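Local coordinates for protein glutaconate CoA-transferase subunit A (Acidaminococcus fermentans, PDB 1POI) that catalyses, as one subunit of the enzyme, transfer of the coenzyme A moiety from acetyl-CoA to (R)-2-hydroxyglutarate and related acids such as glutaconate, a step of glutamate degradation, at residues Q181-P184 with D185-R189; S216-E219 with I220-P224; D254-N257 with P258-K261; D274-C277 with K278-F282; K285-D288 with E289-N292. One frame throughout, in Å; residues are numbered along the deposited sequence.

Contact 1: Q181-P184 with D185-R189; sequences QASP and DGTVR
Gln181 and Arg189 form an antiparallel hydrogen-bonded pair, with Arg189 N 2.8 Å from Gln181 O and Gln181 N 3.3 Å from Arg189 O, and the chain returns through a type I turn from Ser183 to Gly186. The motif is a beta hairpin of strands 181-182 and 188-189, inside the coenzyme A transferase family region. Ser183 N closes the loop end by donating to Thr187 O at 2.8 Å. In the turn itself, Gly186 N donates to Ser183 O. Ala182 and Val188, a non-hydrogen-bonded pair, put CB and CG2 on one face, where strand 206-211 meets them. On the other face Gln181 and Arg189 lie across each other, amide and guanidinium planes 59° apart. Gln181 OE1 sits 3.2 Å from Arg189 CD and reaches the guanidinium at its edge, but it is hydrogen-bonded to Trp191, while Arg189 NE bonds to Asn227. Asp185 turns its carboxylate back over the loop: with chi1 at 70°, CG stands between the backbone N and the carbonyl carbon. This forms an Asx turn, in which Thr187 N meets Asp185 OD1 nearly along its C-O axis at 2.9 Å.

Contact 2: S216-E219 with I220-P224; sequences SDEE and IRRDP
Ser216 O accepts from Ile220 N at 3.2 Å, with an N-H...O angle of 167°, in the first turn of the short, weakly bonded helix 217-221. Ser216 is also the N-cap of this helix, its OG taking the amide hydrogen of Glu219 N at 3.1 Å. Farther on the backbone bonding slackens: Arg221 N has weak bonds to Asp217 O and Glu218 O, and Arg222 N bonds to Glu219 O. In van der Waals packing, Ile220 CG2 and the extended Arg221 chain both lie against Asp217 O, the arginine on its way to a salt bridge with Asp185 and another with an acidic side chain of a different protein chain. Charge links Glu218, Glu219 and Arg222 in a network. The Arg222 chain, bent at chi2 (58°), swings back along the helix and offers one guanidinium face to Glu218 CG, 3.7 Å above its centre. Glu218 OE2 lies well out of that plane, 3.5 Å from Arg222 NH2, an attraction of charges alone; Arg222 also pairs with Glu218 of a third subunit. At the guanidinium edge, Glu219 OE1 accepts a weak bond from Arg222 NH1 at 3.3 Å.

Contact 3: D254-N257 with P258-K261; sequences DYDN and PFLK
Asp256 is the N-cap of helix 257-266, and its side chain folds forward to meet Phe259. Asp256 CG lies anti to its backbone N (chi1 -169°), bringing Asp256 OD1 to 3.1 Å from Phe259 N. That amide reaches OD1 on the anti side, 35° out of the carboxylate plane. Asp256 OD1 also touches Phe259 CB at 3.1 Å and lies near Pro258 CD, so OD1 packs against the start of the helix as well as accepting from it. The Phe259 ring leads away from the cap and meets His245 and Trp280 edge-to-face. Behind the cap, Leu260 N donates to Asp256 O at 3.0 Å. One residue on, Lys261 bends at chi2 and again at chi4 (72°), curling its chain over Asn257 O, where Lys261 CG rests at 2.9 Å. The curl brings Lys261 NZ within 3.4 Å of Asn257 OD1, a weak bond on the exposed side; a basic side chain of another protein chain reaches the same oxygen weakly. Arg298 forms a salt bridge to Asp256 OD1, and His245 bonds to OD2. Held by these cationic or polar neighbours and by the positive end of the helix dipole, the capping carboxylate is probably stabilised as the anion.

Contact 4: D274-C277 with K278-F282; sequences DAFC and KEWVF
Lys278 N begins the turn by donating to Asp274 O at 2.9 Å, and the exposed Lys278 chain then runs out fully extended, away from Asp274-Cys277. Glu279 N follows with a bond to Ala275 O, its carboxylate being held farther off by Lys293. At Trp280 the backbone bond is almost straight, Trp280 N to Phe276 O at 3.0 Å with an N-H...O angle of 179°. Its indole leans over one face of the Phe276 ring, Trp280 CD1 3.3 Å from Phe276 CE2; the planes of the Phe276 ring and the five-membered ring meet obliquely, at 31°. The pair meets because Phe276 CG is anti to its backbone N (chi1 166°), which swings the ring along the helix toward Trp280. Val281 N reaches Cys277 O at 2.8 Å, and its side chain packs onto helices 32-40 and 55-62. Phe282 N also donates to Cys277 O, at 3.1 Å, arriving from the opposite face of the carbonyl plane, while Phe282 CE2 lies 3.6 Å from Cys277 CB. Cys277 O is thus gripped by two amides. Such an i to i+5 bond beside the i to i+4 one marks the wider pi-type turn with which helix 270-282 ends.

Contact 5: K285-D288 with E289-N292; sequences KDHD and EYLN
Leu291 N donates to His287 O at 3.0 Å and Asn292 N to Asp288 O at 2.9 Å as helix 287-294 starts after Asp286, whereas Tyr290 N holds only weakly to Asp286 O and His287 O. Asp286 is the N-cap. Its side chain turns back over the first turn, a chi1 of 55° tucking the carboxylate in above its own backbone, and Asp286 OD1 accepts from Glu289 N at 3.2 Å on the anti side. Glu289 reaches back past the cap. Its chain bends at chi2, and Glu289 CG lies 3.1 Å from Asp286 OD1. A separate bond ties down the residue before the cap: Lys285 N donates to Glu289 OE1 at 3.1 Å, from above the carboxylate plane. The Asp286 and Glu289 carboxylate planes stand 73° apart. On another flank the His287 ring lies near Tyr290, planes 19° apart but slid so that they barely overlap, His287 CE1 3.8 Å from Tyr290 CD2. Both rings have polar partners beyond the helix start, for His287 NE2 bonds to Pro241 O and Tyr290 OH to His245. Two acidic side chains thus serve backbone amides at this helix start, where the helix dipole would be expected to ease their negative charge.

Following the chain, the five contacts come in series; none nests in or crosses another, and each closes only a local turn. Contact 1 closes the 181-189 hairpin, and contact 2 opens helix 217-221 beside it: Asp185 OD2 and Arg221 NH2, 2.6 Å apart, form the salt bridge between them. Contact 3 starts helix 257-266, about 28 Å from contact 1 between centres. Contact 4 ends helix 270-282, and contact 5 starts helix 287-294. These three successive helices share an aromatic cluster, where Phe259 meets Phe276 and Trp280, and Tyr290 meets both Phe259 and Trp280. Contacts 2 and 5 also each touch the second subunit.

Contact 1: Q181-P184 with D185-R189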
loop_
_atom_site.group_PDB
_atom_site.type_symbol
_atom_site.label_atom_id
_atom_site.label_comp_id
_atom_site.label_asym_id
_atom_site.label_seq_id
_atom_site.Cartn_x
_atom_site.Cartn_y
_atom_site.Cartn_z
ATOM N N GLN A 181 -9.938 10.990 -6.884
ATOM C CA GLN A 181 -8.732 11.781 -7.176
ATOM C C GLN A 181 -8.593 12.036 -8.679
ATOM O O GLN A 181 -9.006 11.201 -9.510
ATOM C CB GLN A 181 -7.467 11.061 -6.690
ATOM C CG GLN A 181 -7.474 10.602 -5.247
ATOM C CD GLN A 181 -6.336 9.661 -4.963
ATOM O OE1 GLN A 181 -6.363 8.503 -5.388
ATOM N NE2 GLN A 181 -5.313 10.150 -4.268
ATOM N N ALA A 182 -7.996 13.172 -9.015
ATOM C CA ALA A 182 -7.782 13.559 -10.400
ATOM C C ALA A 182 -6.595 14.504 -10.438
ATOM O O ALA A 182 -6.211 15.062 -9.409
ATOM C CB ALA A 182 -9.015 14.230 -10.961
ATOM N N SER A 183 -5.943 14.585 -11.588
ATOM C CA SER A 183 -4.785 15.460 -11.754
ATOM C C SER A 183 -5.175 16.726 -12.531
ATOM O O SER A 183 -6.293 16.817 -13.085
ATOM C CB SER A 183 -3.682 14.713 -12.512
ATOM O OG SER A 183 -4.237 13.882 -13.531
ATOM N N PRO A 184 -4.289 17.735 -12.565
ATOM C CA PRO A 184 -4.673 18.924 -13.317
ATOM C C PRO A 184 -4.804 18.623 -14.824
ATOM O O PRO A 184 -5.437 19.371 -15.549
ATOM C CB PRO A 184 -3.524 19.880 -13.031
ATOM C CG PRO A 184 -3.144 19.505 -11.654
ATOM C CD PRO A 184 -3.103 18.014 -11.747
ATOM N N ASP A 185 -4.201 17.544 -15.303
ATOM C CA ASP A 185 -4.310 17.229 -16.714
ATOM C C ASP A 185 -5.479 16.338 -17.036
ATOM O O ASP A 185 -5.593 15.857 -18.162
ATOM C CB ASP A 185 -3.017 16.629 -17.277
ATOM C CG ASP A 185 -2.724 15.210 -16.777
ATOM O OD1 ASP A 185 -3.638 14.448 -16.391
ATOM O OD2 ASP A 185 -1.529 14.859 -16.791
ATOM N N GLY A 186 -6.303 16.047 -16.037
ATOM C CA GLY A 186 -7.466 15.215 -16.292
ATOM C C GLY A 186 -7.363 13.737 -15.983
ATOM O O GLY A 186 -8.360 13.023 -16.157
ATOM N N THR A 187 -6.191 13.247 -15.566
ATOM C CA THR A 187 -6.089 11.833 -15.217
ATOM C C THR A 187 -6.989 11.607 -13.982
ATOM O O THR A 187 -6.866 12.307 -12.956
ATOM C CB THR A 187 -4.652 11.400 -14.909
ATOM O OG1 THR A 187 -3.744 12.047 -15.810
ATOM C CG2 THR A 187 -4.521 9.910 -15.093
ATOM N N VAL A 188 -7.875 10.621 -14.105
ATOM C CA VAL A 188 -8.867 10.283 -13.090
ATOM C C VAL A 188 -8.725 8.911 -12.435
ATOM O O VAL A 188 -8.591 7.891 -13.125
ATOM C CB VAL A 188 -10.272 10.385 -13.703
ATOM C CG1 VAL A 188 -11.336 9.874 -12.756
ATOM C CG2 VAL A 188 -10.533 11.815 -14.100
ATOM N N ARG A 189 -8.829 8.909 -11.102
ATOM C CA ARG A 189 -8.739 7.712 -10.261
ATOM C C ARG A 189 -10.073 7.485 -9.546
ATOM O O ARG A 189 -10.461 8.299 -8.712
ATOM C CB ARG A 189 -7.676 7.915 -9.174
ATOM C CG ARG A 189 -6.468 7.004 -9.252
ATOM C CD ARG A 189 -5.429 7.406 -8.208
ATOM N NE ARG A 189 -4.063 7.088 -8.632
ATOM C CZ ARG A 189 -2.992 7.110 -7.837
ATOM N NH1 ARG A 189 -3.102 7.424 -6.548
ATOM N NH2 ARG A 189 -1.785 6.882 -8.347
#

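Contact 2: S216-E219 with I220-P224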
loop_
_atom_site.group_PDB
_atom_site.type_symbol
_atom_site.label_atom_id
_atom_site.label_comp_id
_atom_site.label_asym_id
_atom_site.label_seq_id
_atom_site.Cartn_x
_atom_site.Cartn_y
_atom_site.Cartn_z
ATOM N N SER A 216 -0.857 16.125 -8.011
ATOM C CA SER A 216 0.019 16.501 -9.102
ATOM C C SER A 216 0.078 15.431 -10.155
ATOM O O SER A 216 -0.192 14.266 -9.880
ATOM C CB SER A 216 1.430 16.769 -8.597
ATOM O OG SER A 216 2.080 15.580 -8.196
ATOM N N ASP A 217 0.485 15.816 -11.357
ATOM C CA ASP A 217 0.582 14.866 -12.453
ATOM C C ASP A 217 1.673 13.899 -12.138
ATOM O O ASP A 217 1.488 12.706 -12.337
ATOM C CB ASP A 217 0.891 15.554 -13.777
ATOM C CG ASP A 217 -0.240 16.423 -14.258
ATOM O OD1 ASP A 217 -1.417 15.977 -14.244
ATOM O OD2 ASP A 217 0.074 17.560 -14.652
ATOM N N GLU A 218 2.798 14.398 -11.629
ATOM C CA GLU A 218 3.902 13.514 -11.265
ATOM C C GLU A 218 3.410 12.398 -10.326
ATOM O O GLU A 218 3.645 11.223 -10.579
ATOM C CB GLU A 218 5.065 14.279 -10.626
ATOM C CG GLU A 218 6.042 13.335 -9.905
ATOM C CD GLU A 218 7.446 13.907 -9.704
ATOM O OE1 GLU A 218 7.586 14.992 -9.089
ATOM O OE2 GLU A 218 8.419 13.245 -10.148
ATOM N N GLU A 219 2.632 12.773 -9.317
ATOM C CA GLU A 219 2.086 11.848 -8.332
ATOM C C GLU A 219 1.138 10.747 -8.840
ATOM O O GLU A 219 1.303 9.569 -8.516
ATOM C CB GLU A 219 1.389 12.667 -7.240
ATOM C CG GLU A 219 0.825 11.860 -6.087
ATOM C CD GLU A 219 1.891 11.095 -5.317
ATOM O OE1 GLU A 219 3.093 11.452 -5.380
ATOM O OE2 GLU A 219 1.515 10.120 -4.641
ATOM N N ILE A 220 0.131 11.128 -9.607
ATOM C CA ILE A 220 -0.866 10.184 -10.115
ATOM C C ILE A 220 -0.320 9.150 -11.111
ATOM O O ILE A 220 -0.992 8.168 -11.466
ATOM C CB ILE A 220 -2.087 10.973 -10.705
ATOM C CG1 ILE A 220 -3.313 10.078 -10.810
ATOM C CG2 ILE A 220 -1.762 11.525 -12.063
ATOM C CD1 ILE A 220 -4.620 10.848 -10.720
ATOM N N ARG A 221 0.915 9.360 -11.542
ATOM C CA ARG A 221 1.539 8.454 -12.482
ATOM C C ARG A 221 2.464 7.476 -11.794
ATOM O O ARG A 221 2.827 6.456 -12.384
ATOM C CB ARG A 221 2.293 9.240 -13.536
ATOM C CG ARG A 221 1.374 9.937 -14.477
ATOM C CD ARG A 221 1.993 11.193 -15.052
ATOM N NE ARG A 221 0.931 12.008 -15.639
ATOM C CZ ARG A 221 0.244 11.654 -16.719
ATOM N NH1 ARG A 221 0.518 10.511 -17.341
ATOM N NH2 ARG A 221 -0.774 12.391 -17.125
ATOM N N ARG A 222 2.831 7.779 -10.545
ATOM C CA ARG A 222 3.700 6.917 -9.743
ATOM C C ARG A 222 3.246 5.441 -9.768
ATOM O O ARG A 222 4.067 4.541 -9.619
ATOM C CB ARG A 222 3.781 7.431 -8.297
ATOM C CG ARG A 222 5.089 8.127 -7.928
ATOM C CD ARG A 222 5.380 9.319 -8.816
ATOM N NE ARG A 222 6.694 9.916 -8.561
ATOM C CZ ARG A 222 7.002 10.651 -7.491
ATOM N NH1 ARG A 222 6.091 10.899 -6.552
ATOM N NH2 ARG A 222 8.242 11.102 -7.330
ATOM N N ASP A 223 1.948 5.196 -9.911
ATOM C CA ASP A 223 1.424 3.843 -10.002
ATOM C C ASP A 223 0.303 3.865 -11.049
ATOM O O ASP A 223 -0.880 3.917 -10.721
ATOM C CB ASP A 223 0.913 3.348 -8.647
ATOM C CG ASP A 223 0.294 1.939 -8.720
ATOM O OD1 ASP A 223 0.275 1.304 -9.800
ATOM O OD2 ASP A 223 -0.176 1.457 -7.678
ATOM N N PRO A 224 0.666 3.683 -12.326
ATOM C CA PRO A 224 -0.269 3.691 -13.449
ATOM C C PRO A 224 -1.444 2.774 -13.290
ATOM O O PRO A 224 -2.506 3.049 -13.826
ATOM C CB PRO A 224 0.599 3.240 -14.608
ATOM C CG PRO A 224 1.965 3.707 -14.218
ATOM C CD PRO A 224 2.009 3.297 -12.786
#

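Contact 3: D254-N257 with P258-K261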
loop_
_atom_site.group_PDB
_atom_site.type_symbol
_atom_site.label_atom_id
_atom_site.label_comp_id
_atom_site.label_asym_id
_atom_site.label_seq_id
_atom_site.Cartn_x
_atom_site.Cartn_y
_atom_site.Cartn_z
ATOM N N ASP A 254 -19.907 7.206 3.653
ATOM C CA ASP A 254 -21.126 6.439 3.497
ATOM C C ASP A 254 -22.337 7.337 3.143
ATOM O O ASP A 254 -22.258 8.577 3.261
ATOM C CB ASP A 254 -21.334 5.736 4.830
ATOM C CG ASP A 254 -22.101 4.458 4.700
ATOM O OD1 ASP A 254 -22.811 4.287 3.689
ATOM O OD2 ASP A 254 -21.991 3.612 5.622
ATOM N N TYR A 255 -23.453 6.749 2.708
ATOM C CA TYR A 255 -24.596 7.584 2.384
ATOM C C TYR A 255 -25.137 8.270 3.620
ATOM O O TYR A 255 -25.003 7.772 4.727
ATOM C CB TYR A 255 -25.720 6.850 1.642
ATOM C CG TYR A 255 -26.025 5.411 2.010
ATOM C CD1 TYR A 255 -26.047 4.968 3.328
ATOM C CD2 TYR A 255 -26.266 4.475 1.009
ATOM C CE1 TYR A 255 -26.294 3.619 3.635
ATOM C CE2 TYR A 255 -26.515 3.132 1.302
ATOM C CZ TYR A 255 -26.522 2.710 2.613
ATOM O OH TYR A 255 -26.749 1.370 2.866
ATOM N N ASP A 256 -25.733 9.431 3.419
ATOM C CA ASP A 256 -26.304 10.223 4.485
ATOM C C ASP A 256 -27.773 9.870 4.547
ATOM O O ASP A 256 -28.596 10.557 3.965
ATOM C CB ASP A 256 -26.131 11.698 4.153
ATOM C CG ASP A 256 -26.452 12.585 5.304
ATOM O OD1 ASP A 256 -27.510 12.375 5.918
ATOM O OD2 ASP A 256 -25.658 13.503 5.607
ATOM N N ASN A 257 -28.101 8.802 5.262
ATOM C CA ASN A 257 -29.474 8.325 5.402
ATOM C C ASN A 257 -30.531 9.280 5.936
ATOM O O ASN A 257 -31.704 9.172 5.562
ATOM C CB ASN A 257 -29.512 7.057 6.208
ATOM C CG ASN A 257 -30.204 5.967 5.474
ATOM O OD1 ASN A 257 -31.304 5.581 5.849
ATOM N ND2 ASN A 257 -29.548 5.404 4.459
ATOM N N PRO A 258 -30.181 10.112 6.939
ATOM C CA PRO A 258 -31.195 11.049 7.445
ATOM C C PRO A 258 -31.593 11.965 6.269
ATOM O O PRO A 258 -32.776 12.088 5.917
ATOM C CB PRO A 258 -30.429 11.819 8.517
ATOM C CG PRO A 258 -29.511 10.783 9.069
ATOM C CD PRO A 258 -29.004 10.079 7.833
ATOM N N PHE A 259 -30.579 12.541 5.616
ATOM C CA PHE A 259 -30.782 13.420 4.469
ATOM C C PHE A 259 -31.637 12.745 3.385
ATOM O O PHE A 259 -32.653 13.291 2.973
ATOM C CB PHE A 259 -29.440 13.827 3.897
ATOM C CG PHE A 259 -29.519 14.950 2.928
ATOM C CD1 PHE A 259 -30.125 14.779 1.689
ATOM C CD2 PHE A 259 -28.966 16.191 3.243
ATOM C CE1 PHE A 259 -30.179 15.830 0.770
ATOM C CE2 PHE A 259 -29.015 17.253 2.331
ATOM C CZ PHE A 259 -29.621 17.072 1.095
ATOM N N LEU A 260 -31.260 11.546 2.953
ATOM C CA LEU A 260 -32.038 10.871 1.937
ATOM C C LEU A 260 -33.458 10.649 2.394
ATOM O O LEU A 260 -34.342 10.459 1.567
ATOM C CB LEU A 260 -31.440 9.517 1.550
ATOM C CG LEU A 260 -30.094 9.372 0.842
ATOM C CD1 LEU A 260 -29.837 7.897 0.674
ATOM C CD2 LEU A 260 -30.061 10.079 -0.495
ATOM N N LYS A 261 -33.684 10.600 3.700
ATOM C CA LYS A 261 -35.041 10.384 4.211
ATOM C C LYS A 261 -35.854 11.666 4.115
ATOM O O LYS A 261 -37.056 11.628 3.858
ATOM C CB LYS A 261 -35.029 9.873 5.652
ATOM C CG LYS A 261 -34.523 8.454 5.812
ATOM C CD LYS A 261 -35.215 7.777 6.981
ATOM C CE LYS A 261 -34.408 6.596 7.514
ATOM N NZ LYS A 261 -33.179 7.019 8.268
#

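Contact 4: D274-C277 with K278-F282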
loop_
_atom_site.group_PDB
_atom_site.type_symbol
_atom_site.label_atom_id
_atom_site.label_comp_id
_atom_site.label_asym_id
_atom_site.label_seq_id
_atom_site.Cartn_x
_atom_site.Cartn_y
_atom_site.Cartn_z
ATOM N N ASP A 274 -40.248 21.906 -4.228
ATOM C CA ASP A 274 -39.744 23.210 -4.653
ATOM C C ASP A 274 -39.196 23.981 -3.486
ATOM O O ASP A 274 -38.211 24.709 -3.625
ATOM C CB ASP A 274 -40.845 24.007 -5.348
ATOM C CG ASP A 274 -41.217 23.426 -6.697
ATOM O OD1 ASP A 274 -40.285 23.132 -7.490
ATOM O OD2 ASP A 274 -42.432 23.255 -6.952
ATOM N N ALA A 275 -39.850 23.815 -2.338
ATOM C CA ALA A 275 -39.444 24.464 -1.092
ATOM C C ALA A 275 -38.047 23.956 -0.732
ATOM O O ALA A 275 -37.132 24.748 -0.449
ATOM C CB ALA A 275 -40.432 24.122 0.002
ATOM N N PHE A 276 -37.902 22.627 -0.768
ATOM C CA PHE A 276 -36.643 21.952 -0.498
ATOM C C PHE A 276 -35.566 22.479 -1.425
ATOM O O PHE A 276 -34.479 22.857 -0.976
ATOM C CB PHE A 276 -36.792 20.457 -0.723
ATOM C CG PHE A 276 -35.480 19.724 -0.788
ATOM C CD1 PHE A 276 -34.793 19.606 -2.001
ATOM C CD2 PHE A 276 -34.913 19.181 0.375
ATOM C CE1 PHE A 276 -33.565 18.966 -2.061
ATOM C CE2 PHE A 276 -33.684 18.537 0.335
ATOM C CZ PHE A 276 -33.001 18.425 -0.884
ATOM N N CYS A 277 -35.860 22.484 -2.723
ATOM C CA CYS A 277 -34.888 22.972 -3.696
ATOM C C CYS A 277 -34.491 24.413 -3.473
ATOM O O CYS A 277 -33.316 24.751 -3.635
ATOM C CB CYS A 277 -35.361 22.789 -5.134
ATOM S SG CYS A 277 -35.446 21.091 -5.679
ATOM N N LYS A 278 -35.442 25.279 -3.130
ATOM C CA LYS A 278 -35.082 26.675 -2.905
ATOM C C LYS A 278 -34.028 26.837 -1.793
ATOM O O LYS A 278 -33.117 27.657 -1.911
ATOM C CB LYS A 278 -36.302 27.542 -2.596
ATOM C CG LYS A 278 -35.877 28.987 -2.381
ATOM C CD LYS A 278 -37.011 29.957 -2.182
ATOM C CE LYS A 278 -36.414 31.343 -2.008
ATOM N NZ LYS A 278 -37.413 32.436 -2.171
ATOM N N GLU A 279 -34.141 26.023 -0.744
ATOM C CA GLU A 279 -33.218 26.055 0.386
ATOM C C GLU A 279 -31.852 25.437 0.124
ATOM O O GLU A 279 -30.821 26.063 0.381
ATOM C CB GLU A 279 -33.853 25.347 1.572
ATOM C CG GLU A 279 -32.949 25.212 2.778
ATOM C CD GLU A 279 -33.572 24.346 3.858
ATOM O OE1 GLU A 279 -34.585 23.671 3.564
ATOM O OE2 GLU A 279 -33.058 24.340 4.997
ATOM N N TRP A 280 -31.853 24.200 -0.368
ATOM C CA TRP A 280 -30.607 23.466 -0.641
ATOM C C TRP A 280 -29.878 23.779 -1.958
ATOM O O TRP A 280 -28.637 23.752 -2.014
ATOM C CB TRP A 280 -30.857 21.960 -0.518
ATOM C CG TRP A 280 -31.143 21.554 0.895
ATOM C CD1 TRP A 280 -32.367 21.360 1.459
ATOM C CD2 TRP A 280 -30.189 21.415 1.952
ATOM N NE1 TRP A 280 -32.237 21.137 2.805
ATOM C CE2 TRP A 280 -30.912 21.162 3.135
ATOM C CE3 TRP A 280 -28.788 21.485 2.011
ATOM C CZ2 TRP A 280 -30.291 20.979 4.361
ATOM C CZ3 TRP A 280 -28.168 21.303 3.243
ATOM C CH2 TRP A 280 -28.925 21.054 4.397
ATOM N N VAL A 281 -30.642 24.102 -3.003
ATOM C CA VAL A 281 -30.072 24.408 -4.305
ATOM C C VAL A 281 -29.982 25.891 -4.664
ATOM O O VAL A 281 -28.908 26.517 -4.591
ATOM C CB VAL A 281 -30.860 23.701 -5.412
ATOM C CG1 VAL A 281 -30.168 23.893 -6.747
ATOM C CG2 VAL A 281 -31.012 22.225 -5.088
ATOM N N PHE A 282 -31.138 26.465 -4.982
ATOM C CA PHE A 282 -31.219 27.845 -5.432
ATOM C C PHE A 282 -30.731 28.917 -4.481
ATOM O O PHE A 282 -30.141 29.905 -4.918
ATOM C CB PHE A 282 -32.618 28.122 -5.942
ATOM C CG PHE A 282 -33.081 27.115 -6.965
ATOM C CD1 PHE A 282 -32.431 27.003 -8.199
ATOM C CD2 PHE A 282 -34.133 26.242 -6.680
ATOM C CE1 PHE A 282 -32.811 26.045 -9.123
ATOM C CE2 PHE A 282 -34.527 25.258 -7.613
ATOM C CZ PHE A 282 -33.868 25.160 -8.835
#

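Contact 5: K285-D288 with E289-N292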
loop_
_atom_site.group_PDB
_atom_site.type_symbol
_atom_site.label_atom_id
_atom_site.label_comp_id
_atom_site.label_asym_id
_atom_site.label_seq_id
_atom_site.Cartn_x
_atom_site.Cartn_y
_atom_site.Cartn_z
ATOM N N LYS A 285 -24.989 29.846 -2.862
ATOM C CA LYS A 285 -24.064 30.377 -3.867
ATOM C C LYS A 285 -23.108 29.373 -4.497
ATOM O O LYS A 285 -22.702 29.532 -5.647
ATOM C CB LYS A 285 -23.233 31.512 -3.270
ATOM C CG LYS A 285 -22.299 32.179 -4.263
ATOM C CD LYS A 285 -21.268 33.073 -3.582
ATOM C CE LYS A 285 -20.270 33.638 -4.609
ATOM N NZ LYS A 285 -19.129 34.401 -4.003
ATOM N N ASP A 286 -22.681 28.387 -3.726
ATOM C CA ASP A 286 -21.752 27.386 -4.230
ATOM C C ASP A 286 -21.696 26.176 -3.311
ATOM O O ASP A 286 -22.338 26.170 -2.255
ATOM C CB ASP A 286 -20.361 27.988 -4.399
ATOM C CG ASP A 286 -19.846 28.606 -3.142
ATOM O OD1 ASP A 286 -20.484 28.409 -2.097
ATOM O OD2 ASP A 286 -18.787 29.277 -3.182
ATOM N N HIS A 287 -20.908 25.177 -3.708
ATOM C CA HIS A 287 -20.776 23.928 -2.961
ATOM C C HIS A 287 -20.248 24.125 -1.532
ATOM O O HIS A 287 -20.695 23.455 -0.598
ATOM C CB HIS A 287 -19.911 22.921 -3.728
ATOM C CG HIS A 287 -19.949 21.543 -3.147
ATOM N ND1 HIS A 287 -21.094 20.776 -3.122
ATOM C CD2 HIS A 287 -18.969 20.775 -2.612
ATOM C CE1 HIS A 287 -20.814 19.596 -2.599
ATOM N NE2 HIS A 287 -19.533 19.568 -2.282
ATOM N N ASP A 288 -19.294 25.026 -1.357
ATOM C CA ASP A 288 -18.799 25.283 -0.036
ATOM C C ASP A 288 -19.994 25.570 0.884
ATOM O O ASP A 288 -20.141 24.928 1.911
ATOM C CB ASP A 288 -17.809 26.442 -0.068
ATOM C CG ASP A 288 -16.407 25.990 -0.438
ATOM O OD1 ASP A 288 -16.222 24.794 -0.738
ATOM O OD2 ASP A 288 -15.469 26.804 -0.388
ATOM N N GLU A 289 -20.901 26.445 0.453
ATOM C CA GLU A 289 -22.093 26.792 1.218
ATOM C C GLU A 289 -22.894 25.573 1.604
ATOM O O GLU A 289 -23.539 25.546 2.658
ATOM C CB GLU A 289 -23.004 27.727 0.423
ATOM C CG GLU A 289 -22.411 29.084 0.197
ATOM C CD GLU A 289 -23.413 30.205 0.330
ATOM O OE1 GLU A 289 -24.636 29.958 0.222
ATOM O OE2 GLU A 289 -22.958 31.349 0.557
ATOM N N TYR A 290 -22.917 24.594 0.718
ATOM C CA TYR A 290 -23.646 23.363 0.974
ATOM C C TYR A 290 -22.948 22.612 2.122
ATOM O O TYR A 290 -23.593 22.157 3.072
ATOM C CB TYR A 290 -23.677 22.524 -0.305
ATOM C CG TYR A 290 -24.360 21.176 -0.193
ATOM C CD1 TYR A 290 -25.737 21.066 -0.299
ATOM C CD2 TYR A 290 -23.617 19.995 -0.051
ATOM C CE1 TYR A 290 -26.360 19.839 -0.275
ATOM C CE2 TYR A 290 -24.247 18.756 -0.024
ATOM C CZ TYR A 290 -25.616 18.689 -0.138
ATOM O OH TYR A 290 -26.255 17.469 -0.111
ATOM N N LEU A 291 -21.625 22.532 2.057
ATOM C CA LEU A 291 -20.846 21.829 3.080
ATOM C C LEU A 291 -21.017 22.486 4.437
ATOM O O LEU A 291 -21.274 21.816 5.450
ATOM C CB LEU A 291 -19.362 21.778 2.696
ATOM C CG LEU A 291 -19.087 20.978 1.416
ATOM C CD1 LEU A 291 -17.609 20.966 1.138
ATOM C CD2 LEU A 291 -19.634 19.545 1.518
ATOM N N ASN A 292 -20.921 23.808 4.451
ATOM C CA ASN A 292 -21.053 24.536 5.687
ATOM C C ASN A 292 -22.449 24.411 6.284
ATOM O O ASN A 292 -22.606 24.206 7.487
ATOM C CB ASN A 292 -20.599 25.964 5.486
ATOM C CG ASN A 292 -19.099 26.080 5.490
ATOM O OD1 ASN A 292 -18.410 25.147 5.875
ATOM N ND2 ASN A 292 -18.578 27.221 5.086
#